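Local coordinates for acireductone dioxygenase (Bacillus anthracis, PDB 4QGL), which probably oxidises the acireductone of the methionine salvage pathway with molecular oxygen, giving different products with iron and with nickel, at residues R75-N87 with D155-T167. Sequence-based numbering, arbitrary orientation.
Sequences RGYKAHDVISLSN and DRQVVAIRIFVTT
Val-82 meets Val-159 and Ile-161 on the face of the strand pair that also carries His-80, Ile-163 and Ser-84; its CG1 lies 4.1 Å from Val-159 CG1. Leu-61 of helix 54-63 packs on Val-82 and Ile-161, while helix 65-75 covers Ile-163. Near the bend into strand 79-85, CG2 of Ile-163 packs against CB of Tyr-77, while Val-165 CG2 sits at the edge of the tyrosine ring, whose hydroxyl hydrogen-bonds to Ser-141 and to Asp-108, a residue predicted to transmit local conformational changes. On the other face the Phe-164 ring lies over the Ala-79 carbonyl, as packing and not as a bond, its exact placement doubtful. Farther along, the bent chain of Arg-162 (chi3 92°) crosses Ile-83, whose CG2 lies over one face of the guanidinium, and NH2 forms a salt bridge with the nearly coplanar Asp-81 carboxylate, whose exact position is uncertain. The Arg-162 side chain comes within about 7 Å of a bound cadmium ion. Backbone bonds tie the strands antiparallel from Ala-79 to Leu-85. At one end Lys-78 N and Ala-79 N both donate to Phe-164 O, from opposite faces of its carbonyl plane, which makes a classic beta bulge. Strand 79-85 is the edge strand, next to 158-164, of a five-stranded antiparallel cupin sheet.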
ATOM      1  N   ARG A  75       8.751   2.218 -13.694  1.00 44.63           N
ATOM      2  CA  ARG A  75       7.825   3.324 -13.471  1.00 44.31           C
ATOM      3  C   ARG A  75       8.451   4.708 -13.179  1.00 43.80           C
ATOM      4  O   ARG A  75       7.710   5.686 -13.053  1.00 43.53           O
ATOM      5  CB  ARG A  75       6.864   2.940 -12.335  1.00 44.25           C
ATOM      6  CG  ARG A  75       5.649   2.139 -12.786  1.00 45.21           C
ATOM      7  CD  ARG A  75       4.685   3.024 -13.576  1.00 46.82           C
ATOM      8  NE  ARG A  75       3.444   2.333 -13.922  1.00 47.74           N
ATOM      9  CZ  ARG A  75       2.290   2.453 -13.268  1.00 47.53           C
ATOM     10  NH1 ARG A  75       2.179   3.252 -12.205  1.00 47.64           N
ATOM     11  NH2 ARG A  75       1.234   1.770 -13.689  1.00 47.53           N
ATOM     12  N   GLY A  76       9.778   4.803 -13.039  1.00 42.39           N
ATOM     13  CA  GLY A  76      10.418   6.102 -12.816  1.00 41.71           C
ATOM     14  C   GLY A  76      10.475   6.641 -11.392  1.00 40.18           C
ATOM     15  O   GLY A  76      10.512   7.836 -11.203  1.00 40.69           O
ATOM     16  N   TYR A  77      10.528   5.782 -10.387  1.00 38.67           N
ATOM     17  CA  TYR A  77      10.654   6.235  -8.984  1.00 37.91           C
ATOM     18  C   TYR A  77      12.125   6.386  -8.572  1.00 38.54           C
ATOM     19  O   TYR A  77      12.996   5.880  -9.254  1.00 39.45           O
ATOM     20  CB  TYR A  77       9.905   5.270  -8.029  1.00 36.58           C
ATOM     21  CG  TYR A  77       8.491   4.981  -8.477  1.00 35.70           C
ATOM     22  CD1 TYR A  77       7.693   5.998  -8.995  1.00 35.98           C
ATOM     23  CD2 TYR A  77       7.965   3.710  -8.414  1.00 35.18           C
ATOM     24  CE1 TYR A  77       6.399   5.764  -9.421  1.00 35.77           C
ATOM     25  CE2 TYR A  77       6.666   3.452  -8.845  1.00 35.00           C
ATOM     26  CZ  TYR A  77       5.867   4.485  -9.337  1.00 35.32           C
ATOM     27  OH  TYR A  77       4.554   4.251  -9.767  1.00 34.42           O
ATOM     28  N   LYS A  78      12.388   7.069  -7.453  1.00 38.42           N
ATOM     29  CA  LYS A  78      13.753   7.414  -7.021  1.00 39.30           C
ATOM     30  C   LYS A  78      14.156   6.991  -5.601  1.00 38.45           C
ATOM     31  O   LYS A  78      15.236   6.456  -5.396  1.00 39.74           O
ATOM     32  CB  LYS A  78      13.976   8.926  -7.119  1.00 40.69           C
ATOM     33  CG  LYS A  78      13.468   9.525  -8.408  1.00 41.62           C
ATOM     34  CD  LYS A  78      14.217  10.781  -8.826  1.00 43.11           C
ATOM     35  CE  LYS A  78      13.829  11.144 -10.261  1.00 43.94           C
ATOM     36  NZ  LYS A  78      14.592  12.313 -10.777  1.00 45.66           N
ATOM     37  N   ALA A  79      13.320   7.268  -4.620  1.00 37.21           N
ATOM     38  CA  ALA A  79      13.685   7.086  -3.228  1.00 36.16           C
ATOM     39  C   ALA A  79      12.711   6.150  -2.560  1.00 34.67           C
ATOM     40  O   ALA A  79      11.626   5.904  -3.076  1.00 33.74           O
ATOM     41  CB  ALA A  79      13.658   8.431  -2.550  1.00 36.54           C
ATOM     42  N   HIS A  80      13.099   5.632  -1.406  1.00 34.44           N
ATOM     43  CA  HIS A  80      12.280   4.666  -0.670  1.00 33.46           C
ATOM     44  C   HIS A  80      12.647   4.614   0.804  1.00 33.40           C
ATOM     45  O   HIS A  80      13.817   4.864   1.170  1.00 34.17           O
ATOM     46  CB  HIS A  80      12.395   3.260  -1.274  1.00 33.32           C
ATOM     47  CG  HIS A  80      13.792   2.839  -1.613  1.00 34.50           C
ATOM     48  ND1 HIS A  80      14.387   3.129  -2.828  1.00 35.65           N
ATOM     49  CD2 HIS A  80      14.709   2.131  -0.909  1.00 34.98           C
ATOM     50  CE1 HIS A  80      15.607   2.625  -2.855  1.00 36.06           C
ATOM     51  NE2 HIS A  80      15.828   2.010  -1.704  1.00 35.80           N
ATOM     52  N   ASP A  81      11.661   4.287   1.642  1.00 32.24           N
ATOM     53  CA  ASP A  81      11.920   4.066   3.063  1.00 32.35           C
ATOM     54  C   ASP A  81      10.878   3.180   3.716  1.00 30.97           C
ATOM     55  O   ASP A  81      10.022   2.649   3.044  1.00 30.16           O
ATOM     56  CB  ASP A  81      12.056   5.388   3.812  1.00 33.54           C
ATOM     57  CG  ASP A  81      10.794   6.235   3.778  1.00 34.04           C
ATOM     58  OD1 ASP A  81       9.653   5.714   3.579  1.00 33.51           O
ATOM     59  OD2 ASP A  81      10.979   7.465   3.963  1.00 35.63           O
ATOM     60  N   VAL A  82      10.978   3.009   5.022  1.00 30.51           N
ATOM     61  CA  VAL A  82      10.080   2.131   5.719  1.00 29.87           C
ATOM     62  C   VAL A  82       9.373   2.907   6.799  1.00 30.10           C
ATOM     63  O   VAL A  82       9.991   3.635   7.545  1.00 30.84           O
ATOM     64  CB  VAL A  82      10.812   0.929   6.325  1.00 29.76           C
ATOM     65  CG1 VAL A  82       9.841  -0.029   6.988  1.00 29.14           C
ATOM     66  CG2 VAL A  82      11.607   0.212   5.242  1.00 29.80           C
ATOM     67  N   ILE A  83       8.062   2.739   6.868  1.00 29.65           N
ATOM     68  CA  ILE A  83       7.302   3.266   7.986  1.00 29.96           C
ATOM     69  C   ILE A  83       6.512   2.165   8.699  1.00 29.32           C
ATOM     70  O   ILE A  83       6.144   1.167   8.107  1.00 28.34           O
ATOM     71  CB  ILE A  83       6.433   4.467   7.547  1.00 30.10           C
ATOM     72  CG1 ILE A  83       5.588   4.158   6.317  1.00 29.51           C
ATOM     73  CG2 ILE A  83       7.348   5.635   7.192  1.00 30.85           C
ATOM     74  CD1 ILE A  83       4.201   3.707   6.635  1.00 29.34           C
ATOM     75  N   SER A  84       6.306   2.340   9.992  1.00 29.89           N
ATOM     76  CA  SER A  84       5.353   1.509  10.712  1.00 29.99           C
ATOM     77  C   SER A  84       4.399   2.310  11.586  1.00 30.52           C
ATOM     78  O   SER A  84       4.783   3.292  12.176  1.00 31.15           O
ATOM     79  CB  SER A  84       6.067   0.459  11.531  1.00 30.28           C
ATOM     80  OG  SER A  84       6.647   1.026  12.671  1.00 31.23           O
ATOM     81  N   LEU A  85       3.144   1.852  11.637  1.00 30.74           N
ATOM     82  CA  LEU A  85       2.065   2.439  12.437  1.00 31.09           C
ATOM     83  C   LEU A  85       1.467   1.359  13.286  1.00 32.02           C
ATOM     84  O   LEU A  85       1.334   0.238  12.829  1.00 31.57           O
ATOM     85  CB  LEU A  85       0.979   3.005  11.534  1.00 30.28           C
ATOM     86  CG  LEU A  85       1.403   4.205  10.681  1.00 30.14           C
ATOM     87  CD1 LEU A  85       0.332   4.567   9.681  1.00 29.61           C
ATOM     88  CD2 LEU A  85       1.727   5.397  11.545  1.00 30.91           C
ATOM     89  N   SER A  86       1.133   1.689  14.534  1.00 34.06           N
ATOM     90  CA  SER A  86       0.463   0.755  15.451  1.00 35.57           C
ATOM     91  C   SER A  86      -0.235   1.540  16.568  1.00 38.49           C
ATOM     92  O   SER A  86      -0.089   2.754  16.640  1.00 39.11           O
ATOM     93  CB  SER A  86       1.438  -0.282  16.013  1.00 35.58           C
ATOM     94  OG  SER A  86       2.534   0.328  16.658  1.00 35.80           O
ATOM     95  N   ASN A  87      -1.027   0.860  17.402  1.00 41.63           N
ATOM     96  CA  ASN A  87      -1.824   1.521  18.461  1.00 44.55           C
ATOM     97  C   ASN A  87      -0.947   2.325  19.402  1.00 46.97           C
ATOM     98  O   ASN A  87      -1.355   3.366  19.903  1.00 48.75           O
ATOM     99  CB  ASN A  87      -2.626   0.499  19.301  1.00 45.63           C
ATOM    100  CG  ASN A  87      -4.092   0.394  18.882  1.00 46.10           C
ATOM    101  OD1 ASN A  87      -4.599   1.156  18.050  1.00 45.83           O
ATOM    102  ND2 ASN A  87      -4.784  -0.559  19.472  1.00 47.20           N
ATOM    103  N   ASP A 155      -6.942  -4.570  13.154  1.00 25.46           N
ATOM    104  CA  ASP A 155      -5.736  -4.817  13.923  1.00 25.56           C
ATOM    105  C   ASP A 155      -4.928  -3.529  14.087  1.00 25.10           C
ATOM    106  O   ASP A 155      -3.935  -3.515  14.825  1.00 25.28           O
ATOM    107  CB  ASP A 155      -4.885  -5.965  13.324  1.00 25.47           C
ATOM    108  CG  ASP A 155      -4.498  -5.731  11.854  1.00 24.83           C
ATOM    109  OD1 ASP A 155      -5.351  -5.171  11.109  1.00 24.62           O
ATOM    110  OD2 ASP A 155      -3.333  -6.099  11.441  1.00 24.74           O
ATOM    111  N   ARG A 156      -5.378  -2.452  13.421  1.00 24.43           N
ATOM    112  CA  ARG A 156      -4.763  -1.110  13.518  1.00 24.19           C
ATOM    113  C   ARG A 156      -3.205  -1.146  13.530  1.00 23.74           C
ATOM    114  O   ARG A 156      -2.575  -0.520  14.368  1.00 24.20           O
ATOM    115  CB  ARG A 156      -5.275  -0.333  14.752  1.00 25.11           C
ATOM    116  CG  ARG A 156      -6.790  -0.165  14.899  1.00 25.57           C
ATOM    117  CD  ARG A 156      -7.297   1.114  14.241  1.00 25.43           C
ATOM    118  NE  ARG A 156      -6.950   2.315  15.025  1.00 26.15           N
ATOM    119  CZ  ARG A 156      -7.200   3.574  14.645  1.00 26.18           C
ATOM    120  NH1 ARG A 156      -7.806   3.826  13.490  1.00 25.68           N
ATOM    121  NH2 ARG A 156      -6.841   4.588  15.421  1.00 26.82           N
ATOM    122  N   GLN A 157      -2.597  -1.856  12.589  1.00 22.83           N
ATOM    123  CA  GLN A 157      -1.150  -1.879  12.489  1.00 22.56           C
ATOM    124  C   GLN A 157      -0.692  -2.231  11.074  1.00 21.72           C
ATOM    125  O   GLN A 157      -1.239  -3.118  10.430  1.00 21.52           O
ATOM    126  CB  GLN A 157      -0.563  -2.861  13.481  1.00 23.05           C
ATOM    127  CG  GLN A 157      -0.992  -4.271  13.185  1.00 22.96           C
ATOM    128  CD  GLN A 157      -0.622  -5.208  14.283  1.00 23.62           C
ATOM    129  OE1 GLN A 157       0.031  -4.813  15.235  1.00 24.11           O
ATOM    130  NE2 GLN A 157      -1.050  -6.464  14.164  1.00 23.73           N
ATOM    131  N   VAL A 158       0.313  -1.520  10.597  1.00 21.39           N
ATOM    132  CA  VAL A 158       0.875  -1.835   9.302  1.00 20.88           C
ATOM    133  C   VAL A 158       2.360  -1.505   9.276  1.00 21.07           C
ATOM    134  O   VAL A 158       2.818  -0.523   9.892  1.00 21.43           O
ATOM    135  CB  VAL A 158       0.079  -1.113   8.182  1.00 20.41           C
ATOM    136  CG1 VAL A 158       0.477   0.338   8.029  1.00 20.48           C
ATOM    137  CG2 VAL A 158       0.260  -1.813   6.868  1.00 20.07           C
ATOM    138  N   VAL A 159       3.117  -2.349   8.579  1.00 20.94           N
ATOM    139  CA  VAL A 159       4.501  -2.022   8.156  1.00 21.09           C
ATOM    140  C   VAL A 159       4.578  -2.029   6.642  1.00 20.75           C
ATOM    141  O   VAL A 159       4.096  -2.956   6.028  1.00 20.49           O
ATOM    142  CB  VAL A 159       5.537  -3.003   8.701  1.00 21.48           C
ATOM    143  CG1 VAL A 159       6.910  -2.658   8.177  1.00 21.70           C
ATOM    144  CG2 VAL A 159       5.606  -2.949  10.203  1.00 22.01           C
ATOM    145  N   ALA A 160       5.193  -0.987   6.066  1.00 20.89           N
ATOM    146  CA  ALA A 160       5.265  -0.765   4.609  1.00 20.73           C
ATOM    147  C   ALA A 160       6.560  -0.125   4.144  1.00 21.22           C
ATOM    148  O   ALA A 160       7.205   0.632   4.850  1.00 21.64           O
ATOM    149  CB  ALA A 160       4.109   0.134   4.170  1.00 20.44           C
ATOM    150  N   ILE A 161       6.869  -0.393   2.901  1.00 21.44           N
ATOM    151  CA  ILE A 161       7.886   0.332   2.198  1.00 22.20           C
ATOM    152  C   ILE A 161       7.192   1.366   1.321  1.00 22.58           C
ATOM    153  O   ILE A 161       6.271   1.035   0.615  1.00 22.30           O
ATOM    154  CB  ILE A 161       8.732  -0.597   1.313  1.00 22.30           C
ATOM    155  CG1 ILE A 161       9.339  -1.709   2.149  1.00 22.40           C
ATOM    156  CG2 ILE A 161       9.833   0.203   0.673  1.00 22.88           C
ATOM    157  CD1 ILE A 161      10.000  -2.800   1.328  1.00 22.62           C
ATOM    158  N   ARG A 162       7.632   2.614   1.361  1.00 23.66           N
ATOM    159  CA  ARG A 162       7.097   3.611   0.487  1.00 24.33           C
ATOM    160  C   ARG A 162       8.116   3.926  -0.572  1.00 25.68           C
ATOM    161  O   ARG A 162       9.287   4.196  -0.266  1.00 26.30           O
ATOM    162  CB  ARG A 162       6.805   4.871   1.253  1.00 24.63           C
ATOM    163  CG  ARG A 162       6.230   4.611   2.619  1.00 24.39           C
ATOM    164  CD  ARG A 162       6.853   5.600   3.563  1.00 25.15           C
ATOM    165  NE  ARG A 162       6.047   6.806   3.679  1.00 25.29           N
ATOM    166  CZ  ARG A 162       6.490   7.951   4.179  1.00 25.98           C
ATOM    167  NH1 ARG A 162       5.676   8.982   4.246  1.00 26.18           N
ATOM    168  NH2 ARG A 162       7.740   8.071   4.608  1.00 26.60           N
ATOM    169  N   ILE A 163       7.671   3.903  -1.821  1.00 26.57           N
ATOM    170  CA  ILE A 163       8.520   4.299  -2.918  1.00 28.26           C
ATOM    171  C   ILE A 163       7.958   5.599  -3.482  1.00 29.35           C
ATOM    172  O   ILE A 163       6.789   5.720  -3.681  1.00 29.18           O
ATOM    173  CB  ILE A 163       8.589   3.178  -3.974  1.00 28.42           C
ATOM    174  CG1 ILE A 163       8.963   1.853  -3.298  1.00 28.15           C
ATOM    175  CG2 ILE A 163       9.627   3.495  -5.043  1.00 29.39           C
ATOM    176  CD1 ILE A 163       8.982   0.662  -4.241  1.00 28.21           C
ATOM    177  N   PHE A 164       8.796   6.585  -3.697  1.00 31.52           N
ATOM    178  CA  PHE A 164       8.349   7.861  -4.186  1.00 33.22           C
ATOM    179  C   PHE A 164       9.285   8.408  -5.257  1.00 36.48           C
ATOM    180  O   PHE A 164      10.424   7.956  -5.409  1.00 36.69           O
ATOM    181  CB  PHE A 164       8.234   8.847  -3.027  1.00 33.15           C
ATOM    182  CG  PHE A 164       9.221   8.622  -1.911  1.00 33.20           C
ATOM    183  CD1 PHE A 164       9.007   7.641  -0.967  1.00 32.58           C
ATOM    184  CD2 PHE A 164      10.339   9.436  -1.766  1.00 34.33           C
ATOM    185  CE1 PHE A 164       9.906   7.443   0.070  1.00 32.67           C
ATOM    186  CE2 PHE A 164      11.236   9.253  -0.716  1.00 34.47           C
ATOM    187  CZ  PHE A 164      11.021   8.247   0.193  1.00 33.60           C
ATOM    188  N   VAL A 165       8.778   9.373  -6.008  1.00 40.62           N
ATOM    189  CA  VAL A 165       9.587  10.197  -6.922  1.00 45.54           C
ATOM    190  C   VAL A 165      10.401  11.275  -6.199  1.00 51.37           C
ATOM    191  O   VAL A 165      11.618  11.403  -6.389  1.00 55.28           O
ATOM    192  CB  VAL A 165       8.695  10.916  -7.937  1.00 45.82           C
ATOM    193  CG1 VAL A 165       9.446  12.040  -8.618  1.00 46.93           C
ATOM    194  CG2 VAL A 165       8.145   9.913  -8.948  1.00 45.76           C
ATOM    195  N   THR A 166       9.719  12.088  -5.410  1.00 57.19           N
ATOM    196  CA  THR A 166      10.381  13.112  -4.603  1.00 62.14           C
ATOM    197  C   THR A 166       9.693  13.117  -3.268  1.00 65.26           C
ATOM    198  O   THR A 166       8.546  12.638  -3.158  1.00 65.50           O
ATOM    199  CB  THR A 166      10.214  14.507  -5.225  1.00 63.93           C
ATOM    200  OG1 THR A 166       8.837  14.704  -5.606  1.00 63.17           O
ATOM    201  CG2 THR A 166      11.092  14.643  -6.463  1.00 65.59           C
ATOM    202  N   THR A 167      10.341  13.661  -2.247  1.00 67.80           N
ATOM    203  CA  THR A 167       9.595  13.850  -1.013  1.00 69.96           C
ATOM    204  C   THR A 167       8.379  14.773  -1.306  1.00 72.15           C
ATOM    205  O   THR A 167       7.239  14.396  -0.983  1.00 68.87           O
ATOM    206  CB  THR A 167      10.489  14.244   0.180  1.00 69.73           C
ATOM    207  OG1 THR A 167      10.666  13.083   0.997  1.00 66.46           O
ATOM    208  CG2 THR A 167       9.866  15.353   1.041  1.00 70.45           C
TER